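Local coordinates for C3-degrading proteinase (CppA protein) (Streptococcus pneumoniae, PDB 3E0R) that probably takes part in degrading complement component C3, and combines two sequence families of the glyoxalase clan in a single chain, at residues Ile13-Asn19 with Lys54-Ala60; Leu32-Ala36 with Leu46-Thr50; Ile87-Leu91 with Gly106-Glu110. All blocks are in the same frame, centred on the assembly; numbering follows the deposited sequence.

Contact 1. Residues Ile13-Asn19 with Lys54-Ala60; sequences IPTLKAN and KLVLEEA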
loop_
_atom_site.group_PDB
_atom_site.type_symbol
_atom_site.label_atom_id
_atom_site.label_comp_id
_atom_site.label_asym_id
_atom_site.label_seq_id
_atom_site.Cartn_x
_atom_site.Cartn_y
_atom_site.Cartn_z
ATOM N N ILE A 13 5.816 4.856 0.449
ATOM C CA ILE A 13 4.364 5.121 0.370
ATOM C C ILE A 13 3.777 4.698 -1.019
ATOM O O ILE A 13 4.112 5.279 -2.066
ATOM C CB ILE A 13 4.025 6.577 0.678
ATOM C CG1 ILE A 13 4.641 7.008 2.026
ATOM C CG2 ILE A 13 2.534 6.820 0.761
ATOM C CD1 ILE A 13 5.186 8.390 1.985
ATOM N N PRO A 14 2.921 3.653 -1.011
ATOM C CA PRO A 14 2.199 3.223 -2.193
ATOM C C PRO A 14 1.035 4.159 -2.474
ATOM O O PRO A 14 0.505 4.793 -1.541
ATOM C CB PRO A 14 1.696 1.857 -1.815
ATOM C CG PRO A 14 1.581 1.923 -0.281
ATOM C CD PRO A 14 2.602 2.847 0.196
ATOM N N THR A 15 0.763 4.335 -3.776
ATOM C CA THR A 15 -0.422 4.993 -4.297
ATOM C C THR A 15 -1.184 3.916 -5.032
ATOM O O THR A 15 -0.659 3.293 -5.971
ATOM C CB THR A 15 -0.134 6.150 -5.315
ATOM O OG1 THR A 15 0.605 7.209 -4.666
ATOM C CG2 THR A 15 -1.479 6.683 -5.942
ATOM N N LEU A 16 -2.423 3.706 -4.575
ATOM C CA LEU A 16 -3.400 2.853 -5.229
ATOM C C LEU A 16 -4.419 3.742 -5.942
ATOM O O LEU A 16 -4.926 4.720 -5.376
ATOM C CB LEU A 16 -4.094 1.945 -4.200
ATOM C CG LEU A 16 -3.175 1.036 -3.350
ATOM C CD1 LEU A 16 -4.021 0.133 -2.416
ATOM C CD2 LEU A 16 -2.206 0.141 -4.214
ATOM N N LYS A 17 -4.723 3.399 -7.188
ATOM C CA LYS A 17 -5.805 4.045 -7.913
ATOM C C LYS A 17 -7.188 3.571 -7.395
ATOM O O LYS A 17 -7.373 2.379 -7.081
ATOM C CB LYS A 17 -5.631 3.868 -9.413
ATOM C CG LYS A 17 -4.382 4.526 -9.862
ATOM C CD LYS A 17 -4.069 4.239 -11.329
ATOM C CE LYS A 17 -4.901 5.079 -12.323
ATOM N NZ LYS A 17 -5.125 4.404 -13.624
ATOM N N ALA A 18 -8.095 4.549 -7.240
ATOM C CA ALA A 18 -9.435 4.377 -6.647
ATOM C C ALA A 18 -10.440 4.862 -7.672
ATOM O O ALA A 18 -10.209 5.866 -8.315
ATOM C CB ALA A 18 -9.574 5.202 -5.385
ATOM N N ASN A 19 -11.545 4.137 -7.838
ATOM C CA ASN A 19 -12.621 4.545 -8.759
ATOM C C ASN A 19 -13.580 5.499 -8.060
ATOM O O ASN A 19 -13.588 6.686 -8.345
ATOM C CB ASN A 19 -13.364 3.321 -9.339
ATOM C CG ASN A 19 -14.581 3.699 -10.247
ATOM O OD1 ASN A 19 -14.878 4.874 -10.497
ATOM N ND2 ASN A 19 -15.277 2.679 -10.731
ATOM N N LYS A 54 1.123 7.360 5.003
ATOM C CA LYS A 54 1.532 5.975 4.778
ATOM C C LYS A 54 0.910 5.302 3.533
ATOM O O LYS A 54 1.433 4.333 3.048
ATOM C CB LYS A 54 1.287 5.179 6.086
ATOM C CG LYS A 54 1.942 5.908 7.267
ATOM C CD LYS A 54 2.261 5.083 8.409
ATOM C CE LYS A 54 3.050 5.892 9.488
ATOM N NZ LYS A 54 3.012 5.214 10.814
ATOM N N LEU A 55 -0.205 5.832 3.048
ATOM C CA LEU A 55 -0.923 5.312 1.891
ATOM C C LEU A 55 -1.576 6.484 1.192
ATOM O O LEU A 55 -2.001 7.442 1.838
ATOM C CB LEU A 55 -1.986 4.295 2.320
ATOM C CG LEU A 55 -2.829 3.684 1.173
ATOM C CD1 LEU A 55 -2.014 2.912 0.145
ATOM C CD2 LEU A 55 -3.908 2.822 1.770
ATOM N N VAL A 56 -1.609 6.447 -0.132
ATOM C CA VAL A 56 -2.250 7.500 -0.924
ATOM C C VAL A 56 -3.207 6.796 -1.875
ATOM O O VAL A 56 -2.812 5.846 -2.522
ATOM C CB VAL A 56 -1.198 8.391 -1.702
ATOM C CG1 VAL A 56 -1.890 9.379 -2.657
ATOM C CG2 VAL A 56 -0.292 9.142 -0.727
ATOM N N LEU A 57 -4.482 7.222 -1.886
ATOM C CA LEU A 57 -5.438 6.827 -2.939
ATOM C C LEU A 57 -5.550 7.884 -3.990
ATOM O O LEU A 57 -5.655 9.072 -3.685
ATOM C CB LEU A 57 -6.834 6.588 -2.398
ATOM C CG LEU A 57 -6.960 5.541 -1.302
ATOM C CD1 LEU A 57 -8.417 5.402 -1.058
ATOM C CD2 LEU A 57 -6.235 4.179 -1.632
ATOM N N GLU A 58 -5.581 7.449 -5.233
ATOM C CA GLU A 58 -5.635 8.360 -6.353
ATOM C C GLU A 58 -6.809 8.060 -7.278
ATOM O O GLU A 58 -6.920 6.962 -7.828
ATOM C CB GLU A 58 -4.342 8.210 -7.123
ATOM C CG GLU A 58 -4.285 9.017 -8.322
ATOM C CD GLU A 58 -2.993 9.771 -8.399
ATOM O OE1 GLU A 58 -2.648 10.494 -7.414
ATOM O OE2 GLU A 58 -2.335 9.649 -9.454
ATOM N N GLU A 59 -7.649 9.055 -7.491
ATOM C CA GLU A 59 -8.882 8.861 -8.265
ATOM C C GLU A 59 -8.650 8.770 -9.772
ATOM O O GLU A 59 -7.989 9.600 -10.350
ATOM C CB GLU A 59 -9.920 9.954 -7.928
ATOM C CG GLU A 59 -11.117 9.363 -7.161
ATOM C CD GLU A 59 -12.269 10.358 -7.022
ATOM O OE1 GLU A 59 -13.444 9.990 -7.318
ATOM O OE2 GLU A 59 -11.997 11.512 -6.604
ATOM N N ALA A 60 -9.201 7.742 -10.383
ATOM C CA ALA A 60 -9.222 7.614 -11.814
ATOM C C ALA A 60 -10.666 7.300 -12.260
ATOM O O ALA A 60 -11.270 6.351 -11.768
ATOM C CB ALA A 60 -8.255 6.522 -12.232
#
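Lys-17 lies alongside Glu-58 and Ala-60 where strands 9-18 and 53-59 run parallel. From CB, 3.7 Å from Glu-58 O, its chain continues through CG past the same carbonyl and then bends at chi3 (78°). This bend sets CE against Ala-60 CB at 3.7 Å, and NZ, beside that methyl, bonds the carbonyl oxygens of Asn-190 and Thr-193. On the same face Thr-15 puts CG2, anti to its own N, against Glu-58 CB at 3.5 Å, while its OG1 rests on the isopropyl group of Val-56. The opposite face of the sheet carries Leu-16, Leu-57 and Ala-18, with Leu-16 CB 4.0 Å from Leu-57 CD2; helix 21-31 covers these residues through Asn-24 and Tyr-28. The Leu-55 side chain crosses that of Pro-14 at about a right angle, CD1 3.8 Å from Pro-14 CG, next to the classic beta bulge that Lys-54 and Leu-55 form opposite Leu-46. Five backbone hydrogen bonds join the strands, from Val-56 N to Pro-14 O at one end to Ala-60 N to Ala-18 O at the other, the shortest being Ala-18 N to Glu-58 O at 2.7 Å. Polarity across the interface thus resides mainly in the peptide groups, with apolar contact filling in between, and the ammonium group of the buried Lys-17 is satisfied by carbonyl dipoles beyond it.

Contact 2. Residues Leu32-Ala36 with Leu46-Thr50; sequences LGMKA and LGDQT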
loop_
_atom_site.group_PDB
_atom_site.type_symbol
_atom_site.label_atom_id
_atom_site.label_comp_id
_atom_site.label_asym_id
_atom_site.label_seq_id
_atom_site.Cartn_x
_atom_site.Cartn_y
_atom_site.Cartn_z
ATOM N N LEU A 32 -11.422 0.533 8.171
ATOM C CA LEU A 32 -10.105 0.120 8.655
ATOM C C LEU A 32 -9.508 0.960 9.774
ATOM O O LEU A 32 -8.628 0.494 10.473
ATOM C CB LEU A 32 -9.109 -0.027 7.488
ATOM C CG LEU A 32 -9.426 -1.174 6.485
ATOM C CD1 LEU A 32 -8.283 -1.314 5.440
ATOM C CD2 LEU A 32 -9.767 -2.486 7.199
ATOM N N GLY A 33 -9.978 2.182 9.958
ATOM C CA GLY A 33 -9.502 3.030 11.048
ATOM C C GLY A 33 -8.365 3.985 10.724
ATOM O O GLY A 33 -7.758 4.541 11.635
HETATM N N MSE A 34 -8.069 4.180 9.440
HETATM C CA MSE A 34 -7.075 5.194 9.005
HETATM C C MSE A 34 -7.588 6.653 9.074
HETATM O O MSE A 34 -8.766 6.936 9.002
HETATM C CB MSE A 34 -6.594 4.902 7.574
HETATM C CG MSE A 34 -6.068 3.467 7.395
HETATM SE SE MSE A 34 -5.138 3.211 5.710
HETATM C CE MSE A 34 -4.720 1.269 5.802
ATOM N N LYS A 35 -6.646 7.566 9.166
ATOM C CA LYS A 35 -6.854 8.977 9.254
ATOM C C LYS A 35 -6.552 9.711 7.913
ATOM O O LYS A 35 -5.540 9.471 7.270
ATOM C CB LYS A 35 -5.909 9.482 10.342
ATOM C CG LYS A 35 -6.103 10.924 10.750
ATOM C CD LYS A 35 -5.101 11.330 11.844
ATOM C CE LYS A 35 -5.239 12.827 12.269
ATOM N NZ LYS A 35 -6.631 13.219 12.607
ATOM N N ALA A 36 -7.436 10.632 7.524
ATOM C CA ALA A 36 -7.271 11.439 6.331
ATOM C C ALA A 36 -6.364 12.534 6.759
ATOM O O ALA A 36 -6.674 13.244 7.734
ATOM C CB ALA A 36 -8.632 12.037 5.870
ATOM N N LEU A 46 -3.609 9.173 3.290
ATOM C CA LEU A 46 -3.968 8.392 4.475
ATOM C C LEU A 46 -2.747 8.052 5.362
ATOM O O LEU A 46 -1.649 7.798 4.889
ATOM C CB LEU A 46 -4.706 7.082 4.099
ATOM C CG LEU A 46 -5.975 7.201 3.223
ATOM C CD1 LEU A 46 -6.189 5.892 2.458
ATOM C CD2 LEU A 46 -7.173 7.588 4.137
ATOM N N GLY A 47 -3.005 8.006 6.666
ATOM C CA GLY A 47 -1.989 7.689 7.657
ATOM C C GLY A 47 -2.660 7.334 8.975
ATOM O O GLY A 47 -3.726 6.816 8.963
ATOM N N ASP A 48 -2.005 7.626 10.091
ATOM C CA ASP A 48 -2.492 7.263 11.437
ATOM C C ASP A 48 -2.372 8.482 12.344
ATOM O O ASP A 48 -2.384 9.633 11.860
ATOM C CB ASP A 48 -1.762 5.986 11.977
ATOM C CG ASP A 48 -0.223 6.146 12.051
ATOM O OD1 ASP A 48 0.239 7.293 12.143
ATOM O OD2 ASP A 48 0.512 5.132 12.000
ATOM N N GLN A 49 -2.277 8.278 13.648
ATOM C CA GLN A 49 -2.272 9.405 14.557
ATOM C C GLN A 49 -0.922 9.980 14.707
ATOM O O GLN A 49 -0.791 10.962 15.375
ATOM C CB GLN A 49 -2.703 9.062 15.956
ATOM C CG GLN A 49 -3.635 7.950 16.064
ATOM C CD GLN A 49 -5.060 8.387 16.249
ATOM O OE1 GLN A 49 -5.524 9.356 15.575
ATOM N NE2 GLN A 49 -5.798 7.650 17.128
ATOM N N THR A 50 0.094 9.382 14.114
ATOM C CA THR A 50 1.419 10.041 14.011
ATOM C C THR A 50 1.353 11.256 13.080
ATOM O O THR A 50 2.154 12.202 13.168
ATOM C CB THR A 50 2.482 9.065 13.530
ATOM O OG1 THR A 50 2.268 8.782 12.137
ATOM C CG2 THR A 50 2.450 7.789 14.381
#
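Met-34, a selenomethionine, and Leu-46 meet on one side of the hairpin of strands 35-39 and 43-47, whereas Lys-35 lies on the other. Met-34 starts out facing the second strand, its CB 3.7 Å from Gly-47 O, but with CG anti to the carbonyl carbon (chi1 -53°) and an extended chain beyond, it leads off from Gly-47 along the Leu-46 side, where SE lies 4.2 Å from Leu-46 CB. The methylenes of Lys-35 stretch over the backbone of Gly-47 and Asp-48, CD lying 3.2 Å from Asp-48 O, before the chain bends at its last torsion. Gly-47 offers no side chain against this lysine. The two strands are tied at the hydrogen-bonded pair Lys-35 and Gly-47: Lys-35 N to Gly-47 O and Gly-47 N to Lys-35 O are both 3.0 Å. Just past this pair, Asp-48 OD1 accepts from Thr-50 N at 2.9 Å, an Asx turn that shapes the exit from the strand, and OD2 forms a salt bridge with Lys-54 NZ and accepts a hydrogen bond from Phe-151 N. The Met-34 and Leu-46 side is roofed by Tyr-28 of helix 21-31, and Leu-55 of strand 53-59, the next in the sheet, packs against both residues.

Contact 3. Residues Ile87-Leu91 with Gly106-Glu110; sequences IEGIL and GYAFE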
loop_
_atom_site.group_PDB
_atom_site.type_symbol
_atom_site.label_atom_id
_atom_site.label_comp_id
_atom_site.label_asym_id
_atom_site.label_seq_id
_atom_site.Cartn_x
_atom_site.Cartn_y
_atom_site.Cartn_z
ATOM N N ILE A 87 -7.181 -3.981 16.439
ATOM C CA ILE A 87 -7.759 -4.892 15.408
ATOM C C ILE A 87 -9.119 -5.492 15.845
ATOM O O ILE A 87 -10.047 -5.653 15.040
ATOM C CB ILE A 87 -6.789 -6.055 15.014
ATOM C CG1 ILE A 87 -5.560 -5.492 14.278
ATOM C CG2 ILE A 87 -7.509 -7.147 14.122
ATOM C CD1 ILE A 87 -4.432 -6.463 14.170
ATOM N N GLU A 88 -9.223 -5.809 17.134
ATOM C CA GLU A 88 -10.437 -6.358 17.706
ATOM C C GLU A 88 -11.527 -5.294 17.775
ATOM O O GLU A 88 -12.714 -5.623 17.725
ATOM C CB GLU A 88 -10.159 -6.952 19.100
ATOM C CG GLU A 88 -9.001 -7.988 19.113
ATOM C CD GLU A 88 -8.914 -8.841 20.394
ATOM O OE1 GLU A 88 -9.581 -8.540 21.434
ATOM O OE2 GLU A 88 -8.143 -9.832 20.353
ATOM N N GLY A 89 -11.123 -4.030 17.912
ATOM C CA GLY A 89 -12.053 -2.912 17.874
ATOM C C GLY A 89 -12.695 -2.791 16.501
ATOM O O GLY A 89 -13.928 -2.665 16.376
ATOM N N ILE A 90 -11.845 -2.822 15.477
ATOM C CA ILE A 90 -12.281 -2.830 14.080
ATOM C C ILE A 90 -13.267 -3.973 13.809
ATOM O O ILE A 90 -14.338 -3.742 13.253
ATOM C CB ILE A 90 -11.075 -2.945 13.080
ATOM C CG1 ILE A 90 -10.136 -1.742 13.168
ATOM C CG2 ILE A 90 -11.543 -3.074 11.622
ATOM C CD1 ILE A 90 -8.777 -2.100 12.453
ATOM N N LEU A 91 -12.924 -5.197 14.219
ATOM C CA LEU A 91 -13.786 -6.366 13.952
ATOM C C LEU A 91 -15.136 -6.283 14.697
ATOM O O LEU A 91 -16.176 -6.688 14.165
ATOM C CB LEU A 91 -13.028 -7.647 14.275
ATOM C CG LEU A 91 -11.919 -7.967 13.263
ATOM C CD1 LEU A 91 -10.928 -8.980 13.840
ATOM C CD2 LEU A 91 -12.490 -8.432 11.890
ATOM N N GLY A 106 -2.218 -11.490 18.449
ATOM C CA GLY A 106 -3.672 -11.317 18.437
ATOM C C GLY A 106 -4.363 -11.801 17.174
ATOM O O GLY A 106 -3.819 -12.580 16.399
ATOM N N TYR A 107 -5.579 -11.324 16.973
ATOM C CA TYR A 107 -6.295 -11.612 15.759
ATOM C C TYR A 107 -5.714 -10.809 14.556
ATOM O O TYR A 107 -4.901 -9.855 14.693
ATOM C CB TYR A 107 -7.808 -11.415 15.961
ATOM C CG TYR A 107 -8.384 -12.402 16.978
ATOM C CD1 TYR A 107 -8.803 -13.704 16.600
ATOM C CD2 TYR A 107 -8.466 -12.057 18.347
ATOM C CE1 TYR A 107 -9.336 -14.617 17.575
ATOM C CE2 TYR A 107 -8.991 -12.949 19.320
ATOM C CZ TYR A 107 -9.416 -14.224 18.932
ATOM O OH TYR A 107 -9.914 -15.085 19.909
ATOM N N ALA A 108 -6.070 -11.279 13.378
ATOM C CA ALA A 108 -5.670 -10.612 12.148
ATOM C C ALA A 108 -6.776 -10.913 11.165
ATOM O O ALA A 108 -7.562 -11.851 11.372
ATOM C CB ALA A 108 -4.361 -11.151 11.666
ATOM N N PHE A 109 -6.878 -10.117 10.114
ATOM C CA PHE A 109 -7.850 -10.462 9.081
ATOM C C PHE A 109 -7.457 -9.983 7.719
ATOM O O PHE A 109 -6.584 -9.154 7.580
ATOM C CB PHE A 109 -9.292 -10.001 9.461
ATOM C CG PHE A 109 -9.471 -8.545 9.488
ATOM C CD1 PHE A 109 -9.942 -7.881 8.359
ATOM C CD2 PHE A 109 -9.151 -7.806 10.645
ATOM C CE1 PHE A 109 -10.089 -6.511 8.356
ATOM C CE2 PHE A 109 -9.288 -6.437 10.664
ATOM C CZ PHE A 109 -9.766 -5.780 9.504
ATOM N N GLU A 110 -8.108 -10.569 6.723
ATOM C CA GLU A 110 -8.097 -10.087 5.369
ATOM C C GLU A 110 -9.485 -9.569 4.962
ATOM O O GLU A 110 -10.485 -10.016 5.431
ATOM C CB GLU A 110 -7.687 -11.181 4.439
ATOM C CG GLU A 110 -6.214 -11.391 4.371
ATOM C CD GLU A 110 -5.873 -12.628 3.588
ATOM O OE1 GLU A 110 -6.682 -13.567 3.638
ATOM O OE2 GLU A 110 -4.818 -12.664 2.936
#
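Ile-87 O accepts a hydrogen bond from Leu-91 N at 3.0 Å, and this helical turn presents both side chains to Phe-109 of the strand. The Leu-91 and Phe-109 side chains slide past each other in opposite directions, which lays Leu-91 CD2 over one face of the Phe-109 ring, 3.9 Å from its centroid and 24° off the normal: a CH-pi contact displaced toward the rim at Phe-109 CD2. Ile-87 comes in at the edge of the same ring, its CG2 3.9 Å from Phe-109 CD2, while its other branch drops CD1 onto Tyr-107 O at 3.5 Å. Ile-90 crosses the phenylalanine at about a right angle and touches CZ with its CG2. Phe-109 reaches into this group with CG between its backbone N and carbonyl carbon (chi1 68°), a torsion that tips the ring up under the helix. From the helix, Glu-88 extends to the edge of the Tyr-107 ring, nearer the start of the strand, where OE2 lies near the ring plane, 3.0 Å from Tyr-107 CD2; carboxylate and ring are turned 57° apart. The position suggests a favourable approach of the negative oxygen to the electropositive ring rim; the ring also has a cation-pi contact with Lys-102. Helix 84-91 thus packs across the sheet, with Ile-121 of strand 118-122 and Leu-100 of strand 99-102 meeting Ile-87 and Leu-91.

In the fold
Contact 2 is nested within the chain loop that contact 1 closes, and both lie in one sheet, where strand 53-59 separates strands 43-47 and 9-18. They are joined by the salt bridge Lys-54 NZ to Asp-48 OD2 at 2.8 Å and by Leu-55 CD2 packing on Met-34 SE at 4.1 Å. Contact 3 belongs to the other sheet and meets contact 2 through Leu-32, whose CD2 is 4.0 Å from Phe-109 CZ. Contacts 1 and 3 stay about 13 Å apart at their nearest atoms. Both sequence families of the chain belong to the glyoxalase clan, whose modules have a beta-alpha-beta-beta-beta topology, and the N-terminal range, which holds all three contacts, is consistent with this.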